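Local coordinates for Beta/alpha-amylase (Paenibacillus polymyxa, PDB 3VOC), which releases maltose units from the non-reducing ends of starch chains through its family 14 beta-amylase domain, the part of a larger secreted beta/alpha-amylase present here, at residues L324-S329 with N360-G365; R165-Y170 with K182-T187; Q286-A291 with Y335-T340. One frame throughout, in Å; residues are numbered along the deposited sequence.

Overall arrangement
The three contacts join loops and, in contact 3, the start of helix 338-352, around the eight-stranded parallel barrel of a family 14 glycoside hydrolase. Contact 2 is the buried one: it ties together two parts of the long loop between strand 153-156 and helix 188-202, mostly by close packing round an amide side chain. Contact 1 lies at the surface and rests on a carboxylate gripping backbone N-H groups. Contact 3, partly buried, is larger and sets a tyrosine ring among backbone, amide and proline atoms. Contacts 1 and 3 share the connection between strand 318-321 and helix 338-352 and touch through Asp328 and Thr340, their centres about 15 Å apart. Contact 2 touches neither.

Contact 1: L324-S329 with N360-G365; sequences LEMSDS and NALPTG
Two torsions fold Glu325 onto the 360-365 loop: CG lies between the backbone N and the carbonyl carbon (chi1 88°), and a bend at chi2 (-76°) brings the carboxylate up to the N-H groups of Ala361 and Leu362. There it takes both in succession. Ala361 N donates to Glu325 OE1 at 2.9 Å, on the syn side though tilted out of the carboxylate plane, while Leu362 N reaches Glu325 OE2 at 3.0 Å from above that plane. Water 1, 2.7 Å from Glu325 OE2, also reaches Pro363 O. Engagement of both oxygens probably restricts the carboxylate's rotation, and the two N-H dipoles probably favour its charged form. Asn360 steadies the loop from within, its ND2 donating to Leu362 O at 2.8 Å. Beside the polar grip, Met326 CE, in one of two conformers, rests 3.8 Å from Ala361 CB, and Thr364 packs its CB and OG1 against Glu325 CG. Asn360 and Ala361 are substrate-binding positions by similarity, so the grip probably helps hold this edge of the pocket in shape. The contact bridges the loops following barrel strands 318-321 and 356-359; Asn360 and Thr364 lean on strand 383-386, and Glu325 packs on helix 367-378.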
loop_
_atom_site.group_PDB
_atom_site.type_symbol
_atom_site.label_atom_id
_atom_site.label_comp_id
_atom_site.label_asym_id
_atom_site.label_seq_id
_atom_site.Cartn_x
_atom_site.Cartn_y
_atom_site.Cartn_z
ATOM N N LEU A 324 -10.631 -6.164 -6.148
ATOM C CA LEU A 324 -11.187 -6.536 -7.447
ATOM C C LEU A 324 -12.175 -7.712 -7.415
ATOM O O LEU A 324 -13.022 -7.853 -8.317
ATOM C CB LEU A 324 -10.070 -6.814 -8.455
ATOM C CG LEU A 324 -9.664 -5.607 -9.296
ATOM C CD1 LEU A 324 -8.978 -4.528 -8.453
ATOM C CD2 LEU A 324 -8.726 -6.070 -10.412
ATOM N N GLU A 325 -12.077 -8.542 -6.376
ATOM C CA GLU A 325 -12.932 -9.727 -6.269
ATOM C C GLU A 325 -14.278 -9.484 -5.586
ATOM O O GLU A 325 -15.154 -10.376 -5.597
ATOM C CB GLU A 325 -12.184 -10.869 -5.550
ATOM C CG GLU A 325 -12.285 -10.887 -4.012
ATOM C CD GLU A 325 -11.421 -9.831 -3.287
ATOM O OE1 GLU A 325 -10.870 -8.903 -3.931
ATOM O OE2 GLU A 325 -11.303 -9.937 -2.045
ATOM N N MET A 326 -14.444 -8.302 -4.989
ATOM C CA MET A 326 -15.603 -8.020 -4.124
ATOM C C MET A 326 -16.768 -7.354 -4.847
ATOM O O MET A 326 -16.570 -6.626 -5.820
ATOM C CB MET A 326 -15.199 -7.117 -2.968
ATOM C CG MET A 326 -14.414 -7.797 -1.897
ATOM S SD MET A 326 -14.133 -6.641 -0.549
ATOM C CE MET A 326 -12.970 -7.661 0.377
ATOM N N SER A 327 -17.975 -7.592 -4.343
ATOM C CA SER A 327 -19.187 -6.981 -4.899
ATOM C C SER A 327 -19.671 -5.841 -4.020
ATOM O O SER A 327 -19.348 -5.782 -2.833
ATOM C CB SER A 327 -20.303 -8.025 -5.041
ATOM O OG SER A 327 -19.926 -9.071 -5.908
ATOM N N ASP A 328 -20.442 -4.934 -4.614
ATOM C CA ASP A 328 -21.088 -3.856 -3.870
ATOM C C ASP A 328 -22.163 -4.381 -2.942
ATOM O O ASP A 328 -22.913 -5.294 -3.296
ATOM C CB ASP A 328 -21.722 -2.856 -4.836
ATOM C CG ASP A 328 -20.728 -1.837 -5.350
ATOM O OD1 ASP A 328 -19.619 -1.744 -4.790
ATOM O OD2 ASP A 328 -21.062 -1.124 -6.310
ATOM N N SER A 329 -22.235 -3.800 -1.756
ATOM C CA SER A 329 -23.330 -4.089 -0.851
ATOM C C SER A 329 -24.016 -2.783 -0.497
ATOM O O SER A 329 -25.169 -2.550 -0.894
ATOM C CB SER A 329 -22.856 -4.825 0.403
ATOM O OG SER A 329 -23.893 -4.814 1.375
ATOM N N ASN A 360 -6.706 -9.224 -5.483
ATOM C CA ASN A 360 -7.851 -9.484 -4.593
ATOM C C ASN A 360 -7.483 -9.028 -3.184
ATOM O O ASN A 360 -6.300 -9.113 -2.790
ATOM C CB ASN A 360 -8.218 -10.976 -4.572
ATOM C CG ASN A 360 -7.018 -11.867 -4.287
ATOM O OD1 ASN A 360 -5.963 -11.704 -4.901
ATOM N ND2 ASN A 360 -7.167 -12.806 -3.351
ATOM N N ALA A 361 -8.470 -8.539 -2.430
ATOM C CA ALA A 361 -8.205 -8.077 -1.056
ATOM C C ALA A 361 -8.029 -9.280 -0.146
ATOM O O ALA A 361 -7.136 -9.315 0.707
ATOM C CB ALA A 361 -9.352 -7.201 -0.534
ATOM N N LEU A 362 -8.896 -10.268 -0.339
ATOM C CA LEU A 362 -8.943 -11.434 0.534
ATOM C C LEU A 362 -8.918 -12.697 -0.331
ATOM O O LEU A 362 -9.233 -12.628 -1.509
ATOM C CB LEU A 362 -10.211 -11.392 1.395
ATOM C CG LEU A 362 -10.283 -10.273 2.450
ATOM C CD1 LEU A 362 -11.633 -10.302 3.166
ATOM C CD2 LEU A 362 -9.151 -10.388 3.452
ATOM N N PRO A 363 -8.538 -13.850 0.251
ATOM C CA PRO A 363 -8.561 -15.078 -0.543
ATOM C C PRO A 363 -9.938 -15.287 -1.152
ATOM O O PRO A 363 -10.949 -14.950 -0.540
ATOM C CB PRO A 363 -8.251 -16.166 0.480
ATOM C CG PRO A 363 -7.417 -15.486 1.502
ATOM C CD PRO A 363 -7.951 -14.064 1.589
ATOM N N THR A 364 -9.970 -15.815 -2.364
ATOM C CA THR A 364 -11.199 -15.861 -3.115
ATOM C C THR A 364 -11.233 -17.112 -3.968
ATOM O O THR A 364 -10.304 -17.924 -3.937
ATOM C CB THR A 364 -11.348 -14.582 -3.997
ATOM O OG1 THR A 364 -12.683 -14.490 -4.509
ATOM C CG2 THR A 364 -10.351 -14.605 -5.149
ATOM N N GLY A 365 -12.319 -17.268 -4.710
ATOM C CA GLY A 365 -12.492 -18.375 -5.631
ATOM C C GLY A 365 -13.861 -18.219 -6.231
ATOM O O GLY A 365 -14.533 -17.212 -5.977
HETATM O O HOH W 1 -12.440 -12.172 -1.036
#

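Contact 2: R165-Y170 with K182-T187; sequences RYPSYY and KFQAYT
Gln184 packs closely against Tyr166, Pro167 and Ser168, and the contact is tight along the whole of this side chain. Its CB and CG lie against Tyr166 CB, with Gln184 CG 3.8 Å from that atom, the two side chains running antiparallel past one another. Its amide comes up to the backbone of Pro167, with Gln184 CD 3.3 Å from Pro167 O; the amide N is close to this oxygen too, but at an angle too poor for a hydrogen bond. The bend at chi2 (-67°) folds the amide back on its own segment, where Gln184 NE2 donates to Lys182 O at 3.0 Å from above the carbonyl plane. That bond probably helps hold the amide's rotation.

Toward Lys182 the contact thins to backbone. Lys182 N donates to Ser168 O at 2.9 Å, and Ser168 CB approaches Lys182 O at 3.4 Å. The partly exposed lysine side chain leads away from the contact, and its NZ bonds to Ser114. Behind the tight part, the Tyr166 ring stacks on Tyr249, whose backbone O receives the tyrosine hydroxyl. Pro167 centres an inverse gamma turn. The arrangement is that of a long loop folded against itself after the fourth strand of a TIM barrel, here beside the active site, where Arg165 links it by a salt bridge to Glu163, the predicted proton donor.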
loop_
_atom_site.group_PDB
_atom_site.type_symbol
_atom_site.label_atom_id
_atom_site.label_comp_id
_atom_site.label_asym_id
_atom_site.label_seq_id
_atom_site.Cartn_x
_atom_site.Cartn_y
_atom_site.Cartn_z
ATOM N N ARG A 165 -0.814 4.827 2.635
ATOM C CA ARG A 165 -1.885 5.302 3.508
ATOM C C ARG A 165 -1.330 5.500 4.910
ATOM O O ARG A 165 -0.182 5.124 5.187
ATOM C CB ARG A 165 -3.060 4.304 3.551
ATOM C CG ARG A 165 -2.702 2.925 4.141
ATOM C CD ARG A 165 -3.969 2.161 4.503
ATOM N NE ARG A 165 -3.714 0.764 4.867
ATOM C CZ ARG A 165 -3.491 0.326 6.104
ATOM N NH1 ARG A 165 -3.436 1.179 7.136
ATOM N NH2 ARG A 165 -3.303 -0.977 6.313
ATOM N N TYR A 166 -2.148 6.091 5.778
ATOM C CA TYR A 166 -1.878 6.139 7.208
ATOM C C TYR A 166 -2.306 4.833 7.854
ATOM O O TYR A 166 -3.120 4.129 7.280
ATOM C CB TYR A 166 -2.654 7.283 7.841
ATOM C CG TYR A 166 -2.118 8.639 7.434
ATOM C CD1 TYR A 166 -1.045 9.216 8.127
ATOM C CD2 TYR A 166 -2.689 9.349 6.374
ATOM C CE1 TYR A 166 -0.535 10.458 7.770
ATOM C CE2 TYR A 166 -2.182 10.599 5.994
ATOM C CZ TYR A 166 -1.105 11.148 6.710
ATOM O OH TYR A 166 -0.601 12.391 6.376
ATOM N N PRO A 167 -1.773 4.512 9.053
ATOM C CA PRO A 167 -2.169 3.292 9.757
ATOM C C PRO A 167 -3.497 3.503 10.504
ATOM O O PRO A 167 -3.568 3.383 11.734
ATOM C CB PRO A 167 -1.026 3.083 10.742
ATOM C CG PRO A 167 -0.604 4.498 11.098
ATOM C CD PRO A 167 -0.677 5.217 9.757
ATOM N N SER A 168 -4.536 3.797 9.740
ATOM C CA SER A 168 -5.760 4.375 10.281
ATOM C C SER A 168 -6.681 3.348 10.919
ATOM O O SER A 168 -7.505 3.707 11.756
ATOM C CB SER A 168 -6.504 5.114 9.171
ATOM O OG SER A 168 -6.744 4.234 8.085
ATOM N N TYR A 169 -6.560 2.091 10.502
ATOM C CA TYR A 169 -7.357 1.016 11.093
ATOM C C TYR A 169 -6.426 -0.100 11.587
ATOM O O TYR A 169 -5.649 -0.674 10.816
ATOM C CB TYR A 169 -8.448 0.523 10.114
ATOM C CG TYR A 169 -7.932 -0.284 8.925
ATOM C CD1 TYR A 169 -7.449 0.339 7.762
ATOM C CD2 TYR A 169 -7.933 -1.679 8.973
ATOM C CE1 TYR A 169 -6.967 -0.433 6.680
ATOM C CE2 TYR A 169 -7.473 -2.443 7.920
ATOM C CZ TYR A 169 -6.995 -1.824 6.779
ATOM O OH TYR A 169 -6.552 -2.628 5.760
ATOM N N TYR A 170 -6.508 -0.398 12.883
ATOM C CA TYR A 170 -5.485 -1.221 13.530
ATOM C C TYR A 170 -6.098 -1.919 14.740
ATOM O O TYR A 170 -6.448 -1.253 15.729
ATOM C CB TYR A 170 -4.317 -0.335 13.958
ATOM C CG TYR A 170 -3.000 -1.043 14.229
ATOM C CD1 TYR A 170 -2.380 -1.815 13.244
ATOM C CD2 TYR A 170 -2.343 -0.881 15.457
ATOM C CE1 TYR A 170 -1.161 -2.442 13.491
ATOM C CE2 TYR A 170 -1.120 -1.513 15.714
ATOM C CZ TYR A 170 -0.535 -2.283 14.726
ATOM O OH TYR A 170 0.690 -2.881 14.944
ATOM N N LYS A 182 -9.229 5.860 12.567
ATOM C CA LYS A 182 -8.954 7.171 13.171
ATOM C C LYS A 182 -7.897 7.920 12.364
ATOM O O LYS A 182 -7.030 7.286 11.743
ATOM C CB LYS A 182 -8.476 7.015 14.627
ATOM C CG LYS A 182 -9.561 6.524 15.575
ATOM C CD LYS A 182 -9.054 6.245 16.975
ATOM C CE LYS A 182 -10.184 5.665 17.854
ATOM N NZ LYS A 182 -9.676 5.384 19.240
ATOM N N PHE A 183 -7.983 9.258 12.375
ATOM C CA PHE A 183 -6.908 10.116 11.855
ATOM C C PHE A 183 -5.597 9.851 12.608
ATOM O O PHE A 183 -5.616 9.501 13.782
ATOM C CB PHE A 183 -7.289 11.609 11.942
ATOM C CG PHE A 183 -8.391 12.015 10.997
ATOM C CD1 PHE A 183 -9.582 12.532 11.485
ATOM C CD2 PHE A 183 -8.232 11.906 9.623
ATOM C CE1 PHE A 183 -10.609 12.906 10.620
ATOM C CE2 PHE A 183 -9.263 12.285 8.738
ATOM C CZ PHE A 183 -10.449 12.789 9.241
ATOM N N GLN A 184 -4.471 10.040 11.924
ATOM C CA GLN A 184 -3.162 9.582 12.394
ATOM C C GLN A 184 -2.140 10.716 12.382
ATOM O O GLN A 184 -0.973 10.530 11.987
ATOM C CB GLN A 184 -2.686 8.425 11.505
ATOM C CG GLN A 184 -3.619 7.203 11.513
ATOM C CD GLN A 184 -3.645 6.515 12.872
ATOM O OE1 GLN A 184 -2.614 6.402 13.529
ATOM N NE2 GLN A 184 -4.827 6.048 13.297
ATOM N N ALA A 185 -2.584 11.902 12.804
ATOM C CA ALA A 185 -1.755 13.093 12.741
ATOM C C ALA A 185 -1.567 13.708 14.120
ATOM O O ALA A 185 -1.511 14.937 14.249
ATOM C CB ALA A 185 -2.380 14.123 11.769
ATOM N N TYR A 186 -1.439 12.855 15.145
ATOM C CA TYR A 186 -1.435 13.344 16.535
ATOM C C TYR A 186 -0.099 13.346 17.237
ATOM O O TYR A 186 -0.004 13.777 18.395
ATOM C CB TYR A 186 -2.561 12.706 17.368
ATOM C CG TYR A 186 -3.886 13.025 16.722
ATOM C CD1 TYR A 186 -4.643 14.138 17.124
ATOM C CD2 TYR A 186 -4.339 12.280 15.644
ATOM C CE1 TYR A 186 -5.856 14.456 16.475
ATOM C CE2 TYR A 186 -5.526 12.584 14.999
ATOM C CZ TYR A 186 -6.284 13.675 15.413
ATOM O OH TYR A 186 -7.476 13.949 14.762
ATOM N N THR A 187 0.950 12.915 16.537
ATOM C CA THR A 187 2.302 13.152 17.053
ATOM C C THR A 187 2.541 14.657 17.096
ATOM O O THR A 187 1.897 15.424 16.360
ATOM C CB THR A 187 3.406 12.508 16.191
ATOM O OG1 THR A 187 3.239 12.896 14.819
ATOM C CG2 THR A 187 3.364 10.979 16.309
#

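Contact 3: Q286-A291 with Y335-T340; sequences QMNNPA and YSLPST
Aromatic packing dominates where Tyr335 lies against Asn289 and Pro290. Asn289 CA stands over the centre of one ring face, 3.6 Å from the Tyr335 centroid and 13° off the normal, a CH-pi contact. Pro290 CD comes within 3.6 Å of Tyr335 CZ, near the hydroxyl end, the two side chains crossing at about a right angle. Asn288 OD1 lies at the ring edge, in plane. Replacing Tyr335 by an alanine would probably leave Asn289 CA and Pro290 CD without the surface they rest on, opening a gap between the two loops.

In the apolar part, Met287 crosses Leu337 obliquely. A bend at chi3 (69°) brings its methyl round beside the leucine, with Met287 SD 3.7 Å from Leu337 CB.

Oxygen atoms also pack close here, Leu337 O lying 3.3 Å from Met287 SD and Asn288 OD1 3.6 Å from Leu337 CD1.

Polar bonding across the contact rests on the backbone: Met287 N donates to Tyr335 O at 2.9 Å, nearly along the C=O axis but bent at the hydrogen (134°). The amide nitrogens of Gln286 and Asn288 bond to neighbouring loops, Gln286 NE2 to Pro178 O and Pro333 O, and Asn288 ND2 to Gly330 O, while their oxygens stay against Tyr335. Ser336 OG bonds to ND1 of His284, a substrate-binding residue by similarity. The chemistry implies a join made by one tyrosine ring packed among backbone, amide and proline atoms, with a Met-Leu contact beside it and one backbone bond across it, while amide and hydroxyl groups tie it to the surrounding loops and His284.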
loop_
_atom_site.group_PDB
_atom_site.type_symbol
_atom_site.label_atom_id
_atom_site.label_comp_id
_atom_site.label_asym_id
_atom_site.label_seq_id
_atom_site.Cartn_x
_atom_site.Cartn_y
_atom_site.Cartn_z
ATOM N N GLN A 286 -17.788 2.066 5.079
ATOM C CA GLN A 286 -18.253 3.435 5.405
ATOM C C GLN A 286 -18.247 4.402 4.213
ATOM O O GLN A 286 -18.242 5.627 4.388
ATOM C CB GLN A 286 -17.481 4.028 6.596
ATOM C CG GLN A 286 -17.454 3.121 7.828
ATOM C CD GLN A 286 -18.848 2.709 8.303
ATOM O OE1 GLN A 286 -19.858 3.281 7.890
ATOM N NE2 GLN A 286 -18.906 1.697 9.157
ATOM N N MET A 287 -18.264 3.860 2.996
ATOM C CA MET A 287 -18.301 4.711 1.823
ATOM C C MET A 287 -19.593 5.532 1.779
ATOM O O MET A 287 -19.543 6.742 1.563
ATOM C CB MET A 287 -18.133 3.893 0.525
ATOM C CG MET A 287 -16.683 3.435 0.272
ATOM S SD MET A 287 -16.610 2.299 -1.133
ATOM C CE MET A 287 -16.992 3.416 -2.495
ATOM N N ASN A 288 -20.738 4.882 1.986
ATOM C CA ASN A 288 -22.025 5.574 1.878
ATOM C C ASN A 288 -22.771 5.721 3.212
ATOM O O ASN A 288 -23.985 5.863 3.224
ATOM C CB ASN A 288 -22.933 4.901 0.826
ATOM C CG ASN A 288 -23.245 3.471 1.172
ATOM O OD1 ASN A 288 -22.357 2.725 1.581
ATOM N ND2 ASN A 288 -24.510 3.067 1.008
ATOM N N ASN A 289 -22.039 5.701 4.320
ATOM C CA ASN A 289 -22.613 5.981 5.628
ATOM C C ASN A 289 -23.140 7.421 5.632
ATOM O O ASN A 289 -22.397 8.354 5.357
ATOM C CB ASN A 289 -21.549 5.784 6.723
ATOM C CG ASN A 289 -22.125 5.858 8.140
ATOM O OD1 ASN A 289 -21.869 4.992 8.972
ATOM N ND2 ASN A 289 -22.862 6.905 8.420
ATOM N N PRO A 290 -24.440 7.606 5.927
ATOM C CA PRO A 290 -24.994 8.972 5.871
ATOM C C PRO A 290 -24.307 9.952 6.836
ATOM O O PRO A 290 -24.146 11.134 6.502
ATOM C CB PRO A 290 -26.470 8.777 6.240
ATOM C CG PRO A 290 -26.528 7.467 6.978
ATOM C CD PRO A 290 -25.433 6.613 6.375
ATOM N N ALA A 291 -23.882 9.460 7.998
ATOM C CA ALA A 291 -23.304 10.299 9.063
ATOM C C ALA A 291 -21.792 10.516 8.911
ATOM O O ALA A 291 -21.252 11.511 9.417
ATOM C CB ALA A 291 -23.609 9.687 10.449
ATOM N N TYR A 335 -21.647 -0.320 5.114
ATOM C CA TYR A 335 -21.679 0.689 4.070
ATOM C C TYR A 335 -20.536 0.476 3.083
ATOM O O TYR A 335 -19.744 1.381 2.816
ATOM C CB TYR A 335 -21.657 2.090 4.685
ATOM C CG TYR A 335 -22.927 2.433 5.432
ATOM C CD1 TYR A 335 -24.104 2.747 4.740
ATOM C CD2 TYR A 335 -22.960 2.423 6.826
ATOM C CE1 TYR A 335 -25.284 3.057 5.421
ATOM C CE2 TYR A 335 -24.134 2.741 7.523
ATOM C CZ TYR A 335 -25.282 3.064 6.814
ATOM O OH TYR A 335 -26.442 3.367 7.488
ATOM N N SER A 336 -20.477 -0.741 2.545
ATOM C CA SER A 336 -19.316 -1.205 1.785
ATOM C C SER A 336 -19.635 -1.292 0.294
ATOM O O SER A 336 -20.515 -2.042 -0.112
ATOM C CB SER A 336 -18.872 -2.577 2.309
ATOM O OG SER A 336 -17.845 -3.116 1.502
ATOM N N LEU A 337 -18.892 -0.544 -0.518
ATOM C CA LEU A 337 -19.114 -0.523 -1.959
ATOM C C LEU A 337 -17.798 -0.722 -2.731
ATOM O O LEU A 337 -17.401 0.142 -3.506
ATOM C CB LEU A 337 -19.800 0.791 -2.368
ATOM C CG LEU A 337 -21.222 1.010 -1.842
ATOM C CD1 LEU A 337 -21.635 2.482 -1.987
ATOM C CD2 LEU A 337 -22.222 0.069 -2.553
ATOM N N PRO A 338 -17.121 -1.870 -2.511
ATOM C CA PRO A 338 -15.797 -2.082 -3.107
ATOM C C PRO A 338 -15.805 -2.132 -4.617
ATOM O O PRO A 338 -14.829 -1.738 -5.232
ATOM C CB PRO A 338 -15.347 -3.443 -2.533
ATOM C CG PRO A 338 -16.624 -4.121 -2.113
ATOM C CD PRO A 338 -17.532 -3.005 -1.661
ATOM N N SER A 339 -16.889 -2.620 -5.224
ATOM C CA SER A 339 -16.925 -2.725 -6.680
ATOM C C SER A 339 -17.008 -1.335 -7.325
ATOM O O SER A 339 -16.318 -1.050 -8.306
ATOM C CB SER A 339 -18.092 -3.622 -7.125
ATOM O OG SER A 339 -18.096 -3.750 -8.526
ATOM N N THR A 340 -17.856 -0.470 -6.765
ATOM C CA THR A 340 -17.897 0.954 -7.135
ATOM C C THR A 340 -16.549 1.643 -6.900
ATOM O O THR A 340 -16.114 2.453 -7.704
ATOM C CB THR A 340 -19.016 1.678 -6.341
ATOM O OG1 THR A 340 -20.299 1.251 -6.833
ATOM C CG2 THR A 340 -18.905 3.215 -6.437
#